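Local atomic coordinates of solute Binding Protein, BlMnBP1 in complex with mannotriose (Bifidobacterium, PDB entry 6FUV), a protein that binds manno-oligosaccharides such as beta-mannotriose and probably delivers them to an ABC transporter for uptake. Residues T23-N28 and K60-S65; Q76-S81 and N310-K315; I84-A89 and Y305-N310. All coordinates share one frame; numbering follows the deposited sequence.

Interaction 1: T23-N28 and K60-S65; sequences TITFFN and KVQTDS. With ACT (acetate ion), chain F.
Strands 23-28 and 60-63 are the two parallel strands of a beta-alpha-beta crossover, joined in the chain through helix 43-53, and Thr25, Phe26, Phe27 and Asn28 pair in turn with Lys60, Val61, Gln62 and Thr63. The strand axes diverge by 26°. Lys60 N donates to Ile24 O (2.9 Å), Phe26 N to Lys60 O (2.7 Å), Gln62 N to Phe26 O and Asn28 N to Gln62 O; the pairing weakens just past the strand end at Asp64 N, whose bond to Asn28 O is weak at 3.4 Å. CA-H...O contacts fill in between these bonds. On the face carrying Thr25 and Phe27, the methyl CG2 of Thr25 presses on the side-chain amide of Gln62, 3.5 Å from Gln62 CD, while OE1 of that amide is held by Arg74, which also makes a cation-pi contact with the Phe27 ring. That ring, its CG anti to the backbone N (chi1 178°), runs forward over the end of the other strand and brings Phe27 CE1 to 3.8 Å from Asp64 CB. An alanine here would take away the ring and is likely to leave Asp64 CB without its apolar neighbour and Arg74 without its cation-pi partner. On the other face Asn28 and Thr63 lie side by side, OD1 of Asn28 being 3.4 Å from Thr63 CG2, and Asn28 ND2 sits 3.6 Å above the centre of the Phe26 ring. Arg30 N donates to Asn28 OD1, which fixes the amide's turn. An acetate, probably from the crystallisation liquor, is weakly bonded to Thr23 N. Strand 84-86 flanks 23-28 on its other edge, Trp43 and Ile47 of helix 43-53 cover Val61, and helix 315-330 packs on Ile24.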
# COMPACT_ATOMS: atom_id res chain seq x y z
N THR A 23 -24.62 11.90 -12.09
CA THR A 23 -23.22 11.83 -12.47
C THR A 23 -22.37 11.92 -11.22
O THR A 23 -22.55 12.84 -10.43
CB THR A 23 -22.83 12.98 -13.40
OG1 THR A 23 -23.61 12.98 -14.58
CG2 THR A 23 -21.40 12.87 -13.71
N ILE A 24 -21.43 10.99 -11.04
CA ILE A 24 -20.52 10.99 -9.91
C ILE A 24 -19.09 11.02 -10.40
O ILE A 24 -18.78 10.50 -11.47
CB ILE A 24 -20.75 9.77 -9.01
CG1 ILE A 24 -20.47 8.45 -9.75
CG2 ILE A 24 -22.18 9.84 -8.41
CD1 ILE A 24 -20.36 7.31 -8.80
N THR A 25 -18.22 11.59 -9.57
CA THR A 25 -16.81 11.78 -9.89
C THR A 25 -15.94 10.92 -8.98
O THR A 25 -16.08 10.99 -7.77
CB THR A 25 -16.42 13.25 -9.76
OG1 THR A 25 -17.26 14.05 -10.58
CG2 THR A 25 -15.01 13.47 -10.14
N PHE A 26 -15.02 10.16 -9.58
CA PHE A 26 -14.17 9.20 -8.89
C PHE A 26 -12.74 9.71 -9.02
O PHE A 26 -12.21 9.77 -10.11
CB PHE A 26 -14.32 7.79 -9.47
CG PHE A 26 -13.50 6.74 -8.76
CD1 PHE A 26 -13.07 6.93 -7.46
CD2 PHE A 26 -13.20 5.58 -9.38
CE1 PHE A 26 -12.34 5.98 -6.81
CE2 PHE A 26 -12.44 4.57 -8.73
CZ PHE A 26 -12.02 4.77 -7.47
N PHE A 27 -12.16 10.13 -7.92
CA PHE A 27 -10.83 10.75 -7.87
C PHE A 27 -9.87 9.72 -7.29
O PHE A 27 -10.11 9.20 -6.20
CB PHE A 27 -10.89 12.06 -7.04
CG PHE A 27 -9.57 12.76 -6.89
CD1 PHE A 27 -8.82 13.10 -8.01
CD2 PHE A 27 -9.08 13.12 -5.66
CE1 PHE A 27 -7.60 13.75 -7.88
CE2 PHE A 27 -7.89 13.78 -5.54
CZ PHE A 27 -7.14 14.08 -6.65
N ASN A 28 -8.83 9.38 -8.05
CA ASN A 28 -7.86 8.41 -7.59
C ASN A 28 -6.50 8.67 -8.21
O ASN A 28 -6.36 9.55 -9.05
CB ASN A 28 -8.30 7.00 -7.92
CG ASN A 28 -8.50 6.79 -9.38
OD1 ASN A 28 -7.55 6.55 -10.14
ND2 ASN A 28 -9.75 6.84 -9.79
N LYS A 60 -17.51 9.44 -13.81
CA LYS A 60 -16.37 10.13 -14.39
C LYS A 60 -15.18 10.03 -13.44
O LYS A 60 -15.32 10.01 -12.21
CB LYS A 60 -16.72 11.59 -14.62
CG LYS A 60 -17.92 11.83 -15.48
CD LYS A 60 -17.54 11.79 -16.97
CE LYS A 60 -18.75 12.15 -17.87
NZ LYS A 60 -18.45 11.90 -19.33
N VAL A 61 -13.99 9.98 -14.02
CA VAL A 61 -12.77 9.73 -13.28
C VAL A 61 -11.86 10.93 -13.42
O VAL A 61 -11.72 11.49 -14.50
CB VAL A 61 -12.05 8.47 -13.78
CG1 VAL A 61 -10.73 8.30 -13.12
CG2 VAL A 61 -12.94 7.26 -13.57
N GLN A 62 -11.27 11.33 -12.31
CA GLN A 62 -10.17 12.28 -12.30
C GLN A 62 -9.00 11.63 -11.59
O GLN A 62 -9.18 10.96 -10.58
CB GLN A 62 -10.52 13.57 -11.53
CG GLN A 62 -11.94 14.02 -11.70
CD GLN A 62 -12.21 15.31 -10.97
OE1 GLN A 62 -11.56 15.62 -9.98
NE2 GLN A 62 -13.15 16.08 -11.47
N THR A 63 -7.80 11.87 -12.07
CA THR A 63 -6.61 11.30 -11.48
C THR A 63 -5.53 12.35 -11.34
O THR A 63 -5.48 13.33 -12.07
CB THR A 63 -6.11 10.12 -12.32
OG1 THR A 63 -5.71 10.58 -13.61
CG2 THR A 63 -7.15 9.09 -12.43
N ASP A 64 -4.67 12.15 -10.37
CA ASP A 64 -3.59 13.06 -10.07
C ASP A 64 -2.34 12.28 -9.68
O ASP A 64 -2.40 11.26 -8.98
CB ASP A 64 -3.98 14.00 -8.92
CG ASP A 64 -3.45 15.39 -9.10
OD1 ASP A 64 -2.49 15.58 -9.89
OD2 ASP A 64 -3.98 16.28 -8.42
N SER A 65 -1.21 12.72 -10.21
CA SER A 65 0.07 12.32 -9.66
C SER A 65 0.26 13.04 -8.32
O SER A 65 -0.47 13.96 -7.94
CB SER A 65 1.19 12.58 -10.67
OG SER A 65 1.42 13.94 -10.80
C ACT F . -25.67 16.08 -13.10
O ACT F . -25.78 17.32 -12.84
OXT ACT F . -26.01 15.09 -12.43
CH3 ACT F . -24.96 15.80 -14.42

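Interaction 2: Q76-S81 and N310-K315; sequences QANNDS and NKNSDK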
# COMPACT_ATOMS: atom_id res chain seq x y z
N GLN A 76 -9.22 19.65 1.94
CA GLN A 76 -9.23 21.02 2.43
C GLN A 76 -10.12 21.92 1.58
O GLN A 76 -10.72 22.84 2.10
CB GLN A 76 -7.82 21.57 2.46
CG GLN A 76 -7.74 23.04 2.75
CD GLN A 76 -6.29 23.51 2.90
OE1 GLN A 76 -5.46 23.33 2.00
NE2 GLN A 76 -5.98 24.12 4.01
N ALA A 77 -10.24 21.67 0.29
CA ALA A 77 -11.08 22.50 -0.56
C ALA A 77 -12.52 22.45 -0.12
O ALA A 77 -13.28 23.39 -0.38
CB ALA A 77 -10.96 22.04 -2.01
N ASN A 78 -12.95 21.36 0.51
CA ASN A 78 -14.28 21.27 1.12
C ASN A 78 -15.38 21.62 0.14
O ASN A 78 -16.19 22.50 0.38
CB ASN A 78 -14.38 22.19 2.33
CG ASN A 78 -15.57 21.89 3.22
OD1 ASN A 78 -16.15 20.82 3.17
ND2 ASN A 78 -15.92 22.84 4.05
N ASN A 79 -15.46 20.86 -0.94
CA ASN A 79 -16.42 21.12 -2.01
C ASN A 79 -16.96 19.80 -2.55
O ASN A 79 -16.92 18.75 -1.89
CB ASN A 79 -15.77 21.98 -3.11
CG ASN A 79 -14.51 21.32 -3.72
OD1 ASN A 79 -14.42 20.10 -3.89
ND2 ASN A 79 -13.56 22.15 -4.10
N ASP A 80 -17.53 19.89 -3.75
CA ASP A 80 -18.30 18.83 -4.38
C ASP A 80 -17.65 18.32 -5.65
O ASP A 80 -18.32 17.65 -6.45
CB ASP A 80 -19.70 19.32 -4.74
CG ASP A 80 -20.59 19.40 -3.57
OD1 ASP A 80 -20.03 19.48 -2.46
OD2 ASP A 80 -21.85 19.39 -3.77
N SER A 81 -16.37 18.66 -5.87
CA SER A 81 -15.69 18.27 -7.09
C SER A 81 -15.40 16.79 -7.18
O SER A 81 -14.81 16.38 -8.17
CB SER A 81 -14.38 19.02 -7.17
OG SER A 81 -13.58 18.66 -6.06
N ASN A 310 -17.69 11.35 -0.31
CA ASN A 310 -17.77 12.76 0.12
C ASN A 310 -19.06 13.05 0.88
O ASN A 310 -20.17 12.93 0.35
CB ASN A 310 -17.67 13.64 -1.12
CG ASN A 310 -17.40 15.12 -0.84
OD1 ASN A 310 -17.33 15.58 0.28
ND2 ASN A 310 -17.24 15.86 -1.91
N LYS A 311 -18.93 13.47 2.12
CA LYS A 311 -20.12 13.93 2.81
C LYS A 311 -20.70 15.20 2.21
O LYS A 311 -21.87 15.48 2.47
CB LYS A 311 -19.86 14.18 4.28
CG LYS A 311 -18.81 15.18 4.64
CD LYS A 311 -18.51 15.05 6.16
CE LYS A 311 -19.70 15.47 7.06
NZ LYS A 311 -19.66 16.95 7.38
N ASN A 312 -19.93 15.94 1.41
CA ASN A 312 -20.49 17.11 0.74
C ASN A 312 -21.48 16.73 -0.35
O ASN A 312 -22.41 17.49 -0.64
CB ASN A 312 -19.41 17.98 0.12
CG ASN A 312 -18.49 18.58 1.14
OD1 ASN A 312 -18.83 18.73 2.29
ND2 ASN A 312 -17.28 18.92 0.70
N SER A 313 -21.27 15.58 -0.98
CA SER A 313 -22.10 15.17 -2.09
C SER A 313 -23.57 15.06 -1.67
O SER A 313 -23.90 14.64 -0.55
CB SER A 313 -21.63 13.80 -2.62
OG SER A 313 -20.26 13.77 -2.82
N ASP A 314 -24.46 15.37 -2.60
CA ASP A 314 -25.89 15.36 -2.30
C ASP A 314 -26.38 13.93 -2.14
O ASP A 314 -25.62 12.97 -2.29
CB ASP A 314 -26.71 16.10 -3.35
CG ASP A 314 -26.64 15.48 -4.74
OD1 ASP A 314 -26.37 14.28 -4.86
OD2 ASP A 314 -26.89 16.22 -5.71
N LYS A 315 -27.65 13.82 -1.74
CA LYS A 315 -28.24 12.54 -1.38
C LYS A 315 -28.09 11.53 -2.50
O LYS A 315 -27.68 10.39 -2.27
CB LYS A 315 -29.70 12.77 -1.01
CG LYS A 315 -30.37 11.72 -0.22
CD LYS A 315 -31.84 12.13 0.21
CE LYS A 315 -32.54 12.94 -0.86
NZ LYS A 315 -33.94 13.38 -0.46
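Each of the two loops that meet here, one after helix 67-77 and one leading into helix 315-330, holds an Asx turn, and asparagine amides do most of the joining. The two stronger hydrogen bonds across the contact converge on one backbone oxygen. Asn310 ND2 reaches Asn79 O at 2.9 Å, lying in the plane of that carbonyl, while Asn312 ND2 comes to the same Asn79 O at 2.6 Å from a direction tilted 31° off the plane. Both amides are turned so that the oxygen lies nearly in their own planes, and both bonds are close to straight. Asn312 ND2 also makes a weak bond to Asn78 OD1 (3.3 Å). Asn78 is the first residue to leave the helix, with positive phi. Its CG, anti to the backbone N (chi1 -165°), carries OD1 over to Asn312.

Within each segment, side chains tie down the turns. Asn310 OD1 accepts from Asn312 N, which sits above the amide plane, so that a single side chain shapes its own loop with OD1 and grips the other with ND2; ND2 also donates to Trp82 O, just outside the segment. In the other turn Asn79 OD1 takes both Ser81 N and Ser81 OG, arriving from the same face of its plane.

No salt bridge crosses the contact; Asp314, whose side chain caps helix 315-330, pairs with Arg317 outside it. Asp80 comes close to Asn312 with no hydrogen bond between the two side chains, its carboxylate 22° from the amide plane and Asp80 OD1 3.0 Å from Asn312 CB.

Interaction 3: I84-A89 and Y305-N310; sequences IMMIPA and YSMGIN. With BMA (beta-D-mannopyranose), chain B.
Tyr305 faces two ways at the end of this strand pair: one face of its ring lies against a mannose unit of the bound mannotriose, and its edge turns to the protein. BMA C5 sits 3.9 Å above the Tyr305 ring plane, offset toward the rim, while Ile87 O lies in the plane at the edge, 3.4 Å from Tyr305 CD1. Met86 CB approaches the same CD1 obliquely. A water completes this end, donating to Ile87 O (2.6 Å) and accepting from Ser306 N, and so bridges the strands where direct pairing stops. Farther in, Met85 and Gly308 form an antiparallel hydrogen-bonded pair: Gly308 N to Met85 O is 2.8 Å and almost straight, with Met85 N returning a bond to Gly308 O. Ile87 N then donates to Ser306 O. Ile87 CG1, placed anti to the carbonyl carbon (chi1 -62°), comes down on Gly308 CA at 3.8 Å, where a CB on the glycine would collide with it. On the opposite face Met86 and Met307 lie side by side, Met86 SD to Met307 CG 3.8 Å, and Ile84 CG2 packs on Met307 CB at 4.0 Å. Phe26 packs on Ile84 and Met86, helix 315-330 on Ile84 and Ile309. All this is consistent with the solute-binding-protein (PBP clan) fold; as in many sugar-binding members, an aromatic side chain packs on a sugar ring, here Tyr305 in the mannotriose pocket.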
# COMPACT_ATOMS: atom_id res chain seq x y z
N ILE A 84 -16.31 10.05 -4.87
CA ILE A 84 -15.46 9.01 -4.34
C ILE A 84 -14.01 9.47 -4.48
O ILE A 84 -13.59 9.95 -5.55
CB ILE A 84 -15.67 7.68 -5.10
CG1 ILE A 84 -17.12 7.24 -5.11
CG2 ILE A 84 -14.88 6.60 -4.46
CD1 ILE A 84 -17.49 6.34 -6.30
N MET A 85 -13.23 9.33 -3.43
CA MET A 85 -11.78 9.41 -3.55
C MET A 85 -11.15 8.22 -2.85
O MET A 85 -11.78 7.54 -2.04
CB MET A 85 -11.22 10.70 -2.96
CG MET A 85 -11.22 10.90 -1.47
SD MET A 85 -10.00 12.17 -1.01
CE MET A 85 -10.90 13.60 -1.66
N MET A 86 -9.87 8.02 -3.11
CA MET A 86 -9.04 7.15 -2.30
C MET A 86 -8.62 7.89 -1.05
O MET A 86 -7.98 8.94 -1.12
CB MET A 86 -7.80 6.70 -3.07
CG MET A 86 -8.11 5.91 -4.31
SD MET A 86 -9.26 4.56 -4.03
CE MET A 86 -9.10 3.79 -5.71
N ILE A 87 -8.98 7.35 0.11
CA ILE A 87 -8.81 8.06 1.37
C ILE A 87 -7.32 8.31 1.57
O ILE A 87 -6.55 7.35 1.54
CB ILE A 87 -9.41 7.28 2.54
CG1 ILE A 87 -10.89 7.12 2.36
CG2 ILE A 87 -9.07 8.00 3.83
CD1 ILE A 87 -11.54 6.31 3.47
N PRO A 88 -6.88 9.55 1.76
CA PRO A 88 -5.46 9.81 1.98
C PRO A 88 -5.07 9.69 3.44
O PRO A 88 -5.80 9.08 4.19
CB PRO A 88 -5.29 11.22 1.41
CG PRO A 88 -6.65 11.90 1.67
CD PRO A 88 -7.66 10.78 1.56
N ALA A 89 -3.93 10.24 3.86
CA ALA A 89 -3.47 10.07 5.23
C ALA A 89 -4.27 11.00 6.15
O ALA A 89 -3.79 11.99 6.69
CB ALA A 89 -1.97 10.32 5.33
N TYR A 305 -5.35 1.41 -1.28
CA TYR A 305 -6.12 2.63 -1.02
C TYR A 305 -7.58 2.24 -0.90
O TYR A 305 -8.06 1.36 -1.65
CB TYR A 305 -5.93 3.66 -2.15
CG TYR A 305 -4.83 4.70 -1.91
CD1 TYR A 305 -4.97 5.68 -0.97
CD2 TYR A 305 -3.70 4.73 -2.69
CE1 TYR A 305 -3.99 6.62 -0.75
CE2 TYR A 305 -2.73 5.67 -2.51
CZ TYR A 305 -2.87 6.62 -1.51
OH TYR A 305 -1.92 7.57 -1.32
N SER A 306 -8.27 2.85 0.08
CA SER A 306 -9.68 2.62 0.29
C SER A 306 -10.54 3.68 -0.41
O SER A 306 -10.17 4.84 -0.55
CB SER A 306 -10.02 2.63 1.78
OG SER A 306 -9.64 1.49 2.47
N MET A 307 -11.72 3.27 -0.81
CA MET A 307 -12.67 4.19 -1.43
C MET A 307 -13.50 4.84 -0.35
O MET A 307 -14.12 4.15 0.44
CB MET A 307 -13.55 3.47 -2.45
CG MET A 307 -12.86 3.25 -3.79
SD MET A 307 -13.70 2.02 -4.76
CE MET A 307 -13.28 0.55 -3.81
N GLY A 308 -13.46 6.18 -0.31
CA GLY A 308 -14.26 6.97 0.61
C GLY A 308 -15.21 7.90 -0.14
O GLY A 308 -14.91 8.36 -1.24
N ILE A 309 -16.35 8.19 0.47
CA ILE A 309 -17.42 8.94 -0.17
C ILE A 309 -17.57 10.30 0.50
O ILE A 309 -17.61 10.39 1.73
CB ILE A 309 -18.73 8.15 -0.12
CG1 ILE A 309 -18.58 6.86 -0.93
CG2 ILE A 309 -19.92 8.93 -0.65
CD1 ILE A 309 -19.85 6.12 -1.16
N ASN A 310 -17.69 11.35 -0.31
CA ASN A 310 -17.77 12.76 0.12
C ASN A 310 -19.06 13.05 0.88
O ASN A 310 -20.17 12.93 0.35
CB ASN A 310 -17.67 13.64 -1.12
CG ASN A 310 -17.40 15.12 -0.84
OD1 ASN A 310 -17.33 15.58 0.28
ND2 ASN A 310 -17.24 15.86 -1.91
C1 BMA B . -0.41 2.04 -2.24
C2 BMA B . -0.38 0.64 -1.66
C3 BMA B . -1.22 0.54 -0.37
C4 BMA B . -0.82 1.72 0.56
C5 BMA B . -0.94 3.03 -0.18
C6 BMA B . -0.61 4.24 0.69
O2 BMA B . 1.00 0.34 -1.34
O3 BMA B . -1.10 -0.73 0.33
O4 BMA B . -1.65 1.77 1.67
O5 BMA B . -0.04 3.00 -1.27
O6 BMA B . 0.76 4.21 0.99
O HOH W 1 -7.00 4.77 1.91

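In the fold
Interactions 1 and 3 belong to one sheet: strands 23-28 and 84-86 are neighbours, with Phe27 N probably bonded to Ile84 O, and Phe26 packing on Ile84 and Met86 between them. Interaction 1 is parallel and only partly buried, with Thr25, Lys60, Gln62 and Thr63 partly or fully exposed; interaction 3 is antiparallel, buried, largely apolar and reaches the sugar. Interaction 2 lies farthest from the chain's centre, its own centre about 25 Å away against 19 and 13 Å, and relies on side-chain amides rather than strand pairing. It shares Asn310 with interaction 3, so the loops it joins adjoin the strands paired there, and its Ser81 O packs against Thr25 CG2 of interaction 1.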